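PDB 1P35: early 35 kDa protein from Autographa californica nucleopolyhedrovirus, which inhibits host caspases and so blocks the apoptotic response of infected insect cells, and also suppresses the antiviral RNA interference response. Local coordinates for residues Q76-Y81 / I263-F268; L245-E250 / Y259-F264. All coordinates share one frame; numbering follows the deposited sequence.

Contact 1 (Q76-Y81 / I263-F268)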
loop_
_atom_site.group_PDB
_atom_site.type_symbol
_atom_site.label_atom_id
_atom_site.label_comp_id
_atom_site.label_asym_id
_atom_site.label_seq_id
_atom_site.Cartn_x
_atom_site.Cartn_y
_atom_site.Cartn_z
ATOM N N GLN A 76 1.187 17.345 9.926
ATOM C CA GLN A 76 1.999 18.131 10.829
ATOM C C GLN A 76 1.316 19.432 11.240
ATOM O O GLN A 76 1.788 20.131 12.131
ATOM C CB GLN A 76 3.340 18.463 10.167
ATOM C CG GLN A 76 4.339 17.283 10.127
ATOM C CD GLN A 76 5.619 17.620 9.361
ATOM O OE1 GLN A 76 6.258 18.651 9.602
ATOM N NE2 GLN A 76 6.006 16.742 8.443
ATOM N N LEU A 77 0.210 19.777 10.599
ATOM C CA LEU A 77 -0.432 21.019 10.950
ATOM C C LEU A 77 -1.610 20.733 11.858
ATOM O O LEU A 77 -2.063 21.604 12.600
ATOM C CB LEU A 77 -0.917 21.743 9.683
ATOM C CG LEU A 77 0.086 22.148 8.617
ATOM C CD1 LEU A 77 -0.670 22.874 7.521
ATOM C CD2 LEU A 77 1.187 23.027 9.200
ATOM N N GLU A 78 -2.081 19.492 11.794
ATOM C CA GLU A 78 -3.243 19.043 12.531
ATOM C C GLU A 78 -3.045 18.533 13.948
ATOM O O GLU A 78 -1.938 18.227 14.360
ATOM C CB GLU A 78 -3.972 17.989 11.693
ATOM C CG GLU A 78 -4.378 18.576 10.316
ATOM C CD GLU A 78 -5.090 17.591 9.404
ATOM O OE1 GLU A 78 -5.131 16.378 9.749
ATOM O OE2 GLU A 78 -5.580 18.045 8.337
ATOM N N ARG A 79 -4.153 18.512 14.683
ATOM C CA ARG A 79 -4.227 18.044 16.056
ATOM C C ARG A 79 -5.558 17.293 16.060
ATOM O O ARG A 79 -6.665 17.863 16.217
ATOM C CB ARG A 79 -4.218 19.233 17.044
ATOM C CG ARG A 79 -2.840 20.017 17.189
ATOM C CD ARG A 79 -2.856 21.018 18.374
ATOM N NE ARG A 79 -4.004 21.943 18.293
ATOM C CZ ARG A 79 -3.942 23.205 17.879
ATOM N NH1 ARG A 79 -2.788 23.733 17.503
ATOM N NH2 ARG A 79 -5.047 23.939 17.833
ATOM N N ASP A 80 -5.451 15.998 15.802
ATOM C CA ASP A 80 -6.626 15.151 15.748
ATOM C C ASP A 80 -6.501 14.210 16.915
ATOM O O ASP A 80 -5.697 13.286 16.874
ATOM C CB ASP A 80 -6.624 14.343 14.465
ATOM C CG ASP A 80 -7.900 13.581 14.270
ATOM O OD1 ASP A 80 -8.434 13.094 15.264
ATOM O OD2 ASP A 80 -8.352 13.456 13.106
ATOM N N TYR A 81 -7.312 14.439 17.940
ATOM C CA TYR A 81 -7.272 13.630 19.148
ATOM C C TYR A 81 -8.271 12.467 19.144
ATOM O O TYR A 81 -8.859 12.158 20.180
ATOM C CB TYR A 81 -7.539 14.504 20.375
ATOM C CG TYR A 81 -6.655 15.727 20.546
ATOM C CD1 TYR A 81 -5.352 15.598 21.029
ATOM C CD2 TYR A 81 -7.110 17.019 20.196
ATOM C CE1 TYR A 81 -4.515 16.696 21.159
ATOM C CE2 TYR A 81 -6.280 18.117 20.325
ATOM C CZ TYR A 81 -4.975 17.942 20.809
ATOM O OH TYR A 81 -4.125 19.005 20.942
ATOM N N ILE A 263 -8.203 20.337 12.624
ATOM C CA ILE A 263 -8.343 19.385 11.520
ATOM C C ILE A 263 -8.708 20.018 10.169
ATOM O O ILE A 263 -8.883 21.235 10.066
ATOM C CB ILE A 263 -9.389 18.265 11.866
ATOM C CG1 ILE A 263 -10.725 18.874 12.237
ATOM C CG2 ILE A 263 -8.869 17.453 13.047
ATOM C CD1 ILE A 263 -11.857 17.845 12.386
ATOM N N PHE A 264 -8.856 19.152 9.161
ATOM C CA PHE A 264 -9.158 19.503 7.756
ATOM C C PHE A 264 -8.372 20.658 7.249
ATOM O O PHE A 264 -8.943 21.613 6.722
ATOM C CB PHE A 264 -10.624 19.811 7.529
ATOM C CG PHE A 264 -11.558 18.844 8.152
ATOM C CD1 PHE A 264 -11.278 17.486 8.170
ATOM C CD2 PHE A 264 -12.791 19.272 8.607
ATOM C CE1 PHE A 264 -12.217 16.580 8.620
ATOM C CE2 PHE A 264 -13.736 18.377 9.057
ATOM C CZ PHE A 264 -13.453 17.021 9.064
ATOM N N CYS A 265 -7.061 20.618 7.453
ATOM C CA CYS A 265 -6.226 21.670 6.935
ATOM C C CYS A 265 -6.028 21.478 5.427
ATOM O O CYS A 265 -5.544 20.416 4.961
ATOM C CB CYS A 265 -4.842 21.681 7.628
ATOM S SG CYS A 265 -4.928 21.955 9.433
ATOM N N ASN A 266 -6.365 22.532 4.690
ATOM C CA ASN A 266 -6.269 22.566 3.241
ATOM C C ASN A 266 -5.511 23.832 2.800
ATOM O O ASN A 266 -5.681 24.934 3.360
ATOM C CB ASN A 266 -7.675 22.531 2.649
ATOM C CG ASN A 266 -8.352 21.191 2.866
ATOM O OD1 ASN A 266 -8.066 20.210 2.136
ATOM N ND2 ASN A 266 -9.215 21.114 3.891
ATOM N N GLY A 267 -4.692 23.673 1.781
ATOM C CA GLY A 267 -3.913 24.799 1.308
ATOM C C GLY A 267 -2.617 24.428 0.625
ATOM O O GLY A 267 -2.540 23.438 -0.096
ATOM N N PHE A 268 -1.604 25.246 0.888
ATOM C CA PHE A 268 -0.297 25.148 0.285
ATOM C C PHE A 268 0.816 25.150 1.347
ATOM O O PHE A 268 0.844 26.013 2.264
ATOM C CB PHE A 268 -0.083 26.375 -0.647
ATOM C CG PHE A 268 -1.060 26.468 -1.764
ATOM C CD1 PHE A 268 -2.392 26.785 -1.519
ATOM C CD2 PHE A 268 -0.671 26.140 -3.069
ATOM C CE1 PHE A 268 -3.357 26.758 -2.572
ATOM C CE2 PHE A 268 -1.602 26.109 -4.121
ATOM C CZ PHE A 268 -2.973 26.419 -3.871
HETATM O O HOH W 1 -8.011 16.242 9.108
HETATM O O HOH W 2 -5.834 17.740 5.894
#
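The carboxylate of E78 closes onto the backbone of strand 259-271: C265 N donates to E78 OE2 at 3.1 Å with an N-H...O angle of 159°. The amide meets that oxygen on its anti side and 25° out of the carboxylate plane. Water 1 takes the N-H of F264, 3.0 Å from F264 N, and returns a weak bond to E78 OE1, while water 2 lies between E78 OE2 and C265 O, but its bonding there is doubtful. One amide thus binds the acid directly and its neighbour through water, an environment that probably favours the charged form. F264 has left-handed backbone angles within the strand, consistent with the N-H groups of F264 and C265 both turning toward E78. With chi2 at 179° the E78 chain is stretched out and delivers its carboxylate to the strand. The segment 76-81 leaves helix 62-74 and begins the long loop that, in P35, bears the caspase-cleaved DQMD site. Beside the carboxylate arm the contact is apolar: C265 SG sits 3.5 Å from E78 CG and 4.0 Å from L77 CB, and L77 also packs on Y242 and I269. At the other end, I263 CG2 lies 3.9 Å from R79 O and 4.0 Å from D80 OD2, the D80 and I263 side chains passing obliquely. D80 OD1 is bonded to S82 OG.

Contact 2 (L245-E250 / Y259-F264)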
loop_
_atom_site.group_PDB
_atom_site.type_symbol
_atom_site.label_atom_id
_atom_site.label_comp_id
_atom_site.label_asym_id
_atom_site.label_seq_id
_atom_site.Cartn_x
_atom_site.Cartn_y
_atom_site.Cartn_z
ATOM N N LEU A 245 -10.014 23.680 10.450
ATOM C CA LEU A 245 -11.260 23.658 11.168
ATOM C C LEU A 245 -10.813 23.426 12.590
ATOM O O LEU A 245 -10.031 22.486 12.859
ATOM C CB LEU A 245 -12.132 22.497 10.721
ATOM C CG LEU A 245 -13.456 22.442 11.488
ATOM C CD1 LEU A 245 -14.392 23.627 11.082
ATOM C CD2 LEU A 245 -14.130 21.153 11.167
ATOM N N GLU A 246 -11.311 24.262 13.497
ATOM C CA GLU A 246 -10.914 24.160 14.892
ATOM C C GLU A 246 -12.077 24.251 15.854
ATOM O O GLU A 246 -13.069 24.899 15.596
ATOM C CB GLU A 246 -9.896 25.255 15.226
ATOM C CG GLU A 246 -8.698 25.227 14.335
ATOM C CD GLU A 246 -7.574 26.062 14.875
ATOM O OE1 GLU A 246 -7.615 26.323 16.063
ATOM O OE2 GLU A 246 -6.648 26.427 14.129
ATOM N N PHE A 247 -11.951 23.551 16.964
ATOM C CA PHE A 247 -12.970 23.574 17.963
ATOM C C PHE A 247 -12.402 23.012 19.247
ATOM O O PHE A 247 -11.233 22.614 19.285
ATOM C CB PHE A 247 -14.215 22.802 17.531
ATOM C CG PHE A 247 -13.949 21.402 17.152
ATOM C CD1 PHE A 247 -13.935 20.409 18.121
ATOM C CD2 PHE A 247 -13.655 21.068 15.830
ATOM C CE1 PHE A 247 -13.624 19.092 17.779
ATOM C CE2 PHE A 247 -13.351 19.766 15.490
ATOM C CZ PHE A 247 -13.334 18.767 16.485
ATOM N N THR A 248 -13.233 23.005 20.291
ATOM C CA THR A 248 -12.837 22.521 21.607
ATOM C C THR A 248 -13.752 21.455 22.251
ATOM O O THR A 248 -14.956 21.430 22.023
ATOM C CB THR A 248 -12.692 23.725 22.570
ATOM O OG1 THR A 248 -11.501 24.471 22.245
ATOM C CG2 THR A 248 -12.614 23.255 23.990
ATOM N N THR A 249 -13.145 20.544 23.013
ATOM C CA THR A 249 -13.879 19.504 23.762
ATOM C C THR A 249 -13.205 19.331 25.134
ATOM O O THR A 249 -11.977 19.402 25.238
ATOM C CB THR A 249 -13.901 18.125 23.051
ATOM O OG1 THR A 249 -12.562 17.661 22.875
ATOM C CG2 THR A 249 -14.629 18.222 21.722
ATOM N N GLU A 250 -14.022 19.126 26.170
ATOM C CA GLU A 250 -13.557 18.960 27.558
ATOM C C GLU A 250 -12.729 17.708 27.800
ATOM O O GLU A 250 -13.032 16.635 27.272
ATOM C CB GLU A 250 -14.750 18.957 28.545
ATOM C CG GLU A 250 -15.103 20.307 29.251
ATOM C CD GLU A 250 -14.109 20.703 30.369
ATOM O OE1 GLU A 250 -12.915 20.981 30.068
ATOM O OE2 GLU A 250 -14.523 20.733 31.562
ATOM N N TYR A 259 -9.076 20.082 25.042
ATOM C CA TYR A 259 -8.392 19.649 23.818
ATOM C C TYR A 259 -8.674 20.646 22.676
ATOM O O TYR A 259 -9.846 20.918 22.355
ATOM C CB TYR A 259 -8.922 18.289 23.387
ATOM C CG TYR A 259 -8.556 17.133 24.273
ATOM C CD1 TYR A 259 -7.274 16.575 24.229
ATOM C CD2 TYR A 259 -9.504 16.549 25.117
ATOM C CE1 TYR A 259 -6.943 15.442 25.001
ATOM C CE2 TYR A 259 -9.188 15.419 25.896
ATOM C CZ TYR A 259 -7.907 14.866 25.829
ATOM O OH TYR A 259 -7.601 13.721 26.549
ATOM N N ASN A 260 -7.624 21.190 22.063
ATOM C CA ASN A 260 -7.810 22.122 20.952
ATOM C C ASN A 260 -7.593 21.424 19.608
ATOM O O ASN A 260 -6.478 21.326 19.084
ATOM C CB ASN A 260 -6.875 23.321 21.097
ATOM C CG ASN A 260 -7.067 24.032 22.430
ATOM O OD1 ASN A 260 -8.148 24.571 22.717
ATOM N ND2 ASN A 260 -6.031 24.013 23.259
ATOM N N TRP A 261 -8.686 20.940 19.044
ATOM C CA TRP A 261 -8.598 20.247 17.784
ATOM C C TRP A 261 -8.250 21.180 16.619
ATOM O O TRP A 261 -8.633 22.350 16.587
ATOM C CB TRP A 261 -9.912 19.552 17.500
ATOM C CG TRP A 261 -10.336 18.501 18.479
ATOM C CD1 TRP A 261 -10.734 18.692 19.785
ATOM C CD2 TRP A 261 -10.600 17.122 18.182
ATOM N NE1 TRP A 261 -11.241 17.527 20.300
ATOM C CE2 TRP A 261 -11.177 16.547 19.345
ATOM C CE3 TRP A 261 -10.415 16.316 17.044
ATOM C CZ2 TRP A 261 -11.574 15.208 19.402
ATOM C CZ3 TRP A 261 -10.819 14.960 17.102
ATOM C CH2 TRP A 261 -11.396 14.433 18.281
ATOM N N LYS A 262 -7.468 20.670 15.683
ATOM C CA LYS A 262 -7.145 21.422 14.501
ATOM C C LYS A 262 -7.114 20.380 13.396
ATOM O O LYS A 262 -6.144 19.611 13.264
ATOM C CB LYS A 262 -5.810 22.153 14.663
ATOM C CG LYS A 262 -5.495 23.098 13.480
ATOM C CD LYS A 262 -4.156 23.832 13.705
ATOM C CE LYS A 262 -3.807 24.750 12.594
ATOM N NZ LYS A 262 -2.473 25.402 12.844
ATOM N N ILE A 263 -8.203 20.337 12.624
ATOM C CA ILE A 263 -8.343 19.385 11.520
ATOM C C ILE A 263 -8.708 20.018 10.169
ATOM O O ILE A 263 -8.883 21.235 10.066
ATOM C CB ILE A 263 -9.389 18.265 11.866
ATOM C CG1 ILE A 263 -10.725 18.874 12.237
ATOM C CG2 ILE A 263 -8.869 17.453 13.047
ATOM C CD1 ILE A 263 -11.857 17.845 12.386
ATOM N N PHE A 264 -8.856 19.152 9.161
ATOM C CA PHE A 264 -9.158 19.503 7.756
ATOM C C PHE A 264 -8.372 20.658 7.249
ATOM O O PHE A 264 -8.943 21.613 6.722
ATOM C CB PHE A 264 -10.624 19.811 7.529
ATOM C CG PHE A 264 -11.558 18.844 8.152
ATOM C CD1 PHE A 264 -11.278 17.486 8.170
ATOM C CD2 PHE A 264 -12.791 19.272 8.607
ATOM C CE1 PHE A 264 -12.217 16.580 8.620
ATOM C CE2 PHE A 264 -13.736 18.377 9.057
ATOM C CZ PHE A 264 -13.453 17.021 9.064
#
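Strand segments 245-249 and 259-264 run antiparallel, their axes 4.8 Å apart at closest and their directions 157° apart. The two ends are held unequally. L245 and I263 form a hydrogen-bonded pair, with L245 N to I263 O at 2.7 Å and I263 N to L245 O at 2.8 Å; at the far end Y259 N reaches T249 O at 3.0 Å, answered only by a weak bond from T249 N to Y259 O. Midway, the bond from W261 N to F247 O is weak and bent.

F247 and W261 project to the same face. The F247 ring makes an offset stack with the five-membered ring of W261, centroids 4.4 Å apart and planes at 27°, and F247 CE1 comes within 3.4 Å of W261 CG. W261 CB lies over the same F247 ring, while I263 CD1 meets its edge. T249 OG1, set between its backbone N and carbonyl carbon (chi1 60°), accepts from W261 NE1 at 2.9 Å, nearly in the indole plane, which, with the F247 stack, helps set the orientation of the indole. L245 CD2 touches F264 CD2 alongside, at 3.4 Å.

On the other face E246 and K262 lie side by side, the carboxylate beside the lysine methylenes; their polar ends bond to Y231 OH and Y242 OH respectively. Such cross-strand pairing, with a nine-residue loop joining strands 238-249 and 259-271, is that of a long-looped beta hairpin.

Both contacts use strand 259-271 and share I263 and F264; their centres lie about 10 Å apart. The strand is flanked on two sides, since I263 bonds to L245 of strand 238-249 whereas K262 turns its carbonyl toward the loop. There R79 N is 2.7 Å from K262 O and R79 NE is 2.7 Å from N260 O, both probable hydrogen bonds, so R79 ties the loop segment of contact 1, by backbone N and guanidinium NE, to carbonyls of the strand used in contact 2. L77 O also packs on K262 CD at 3.3 Å. Beyond them Y81 meets the rings of Y259 and W261. The hairpin thus lies against the chain leading from helix 62-74 into the reactive-site loop.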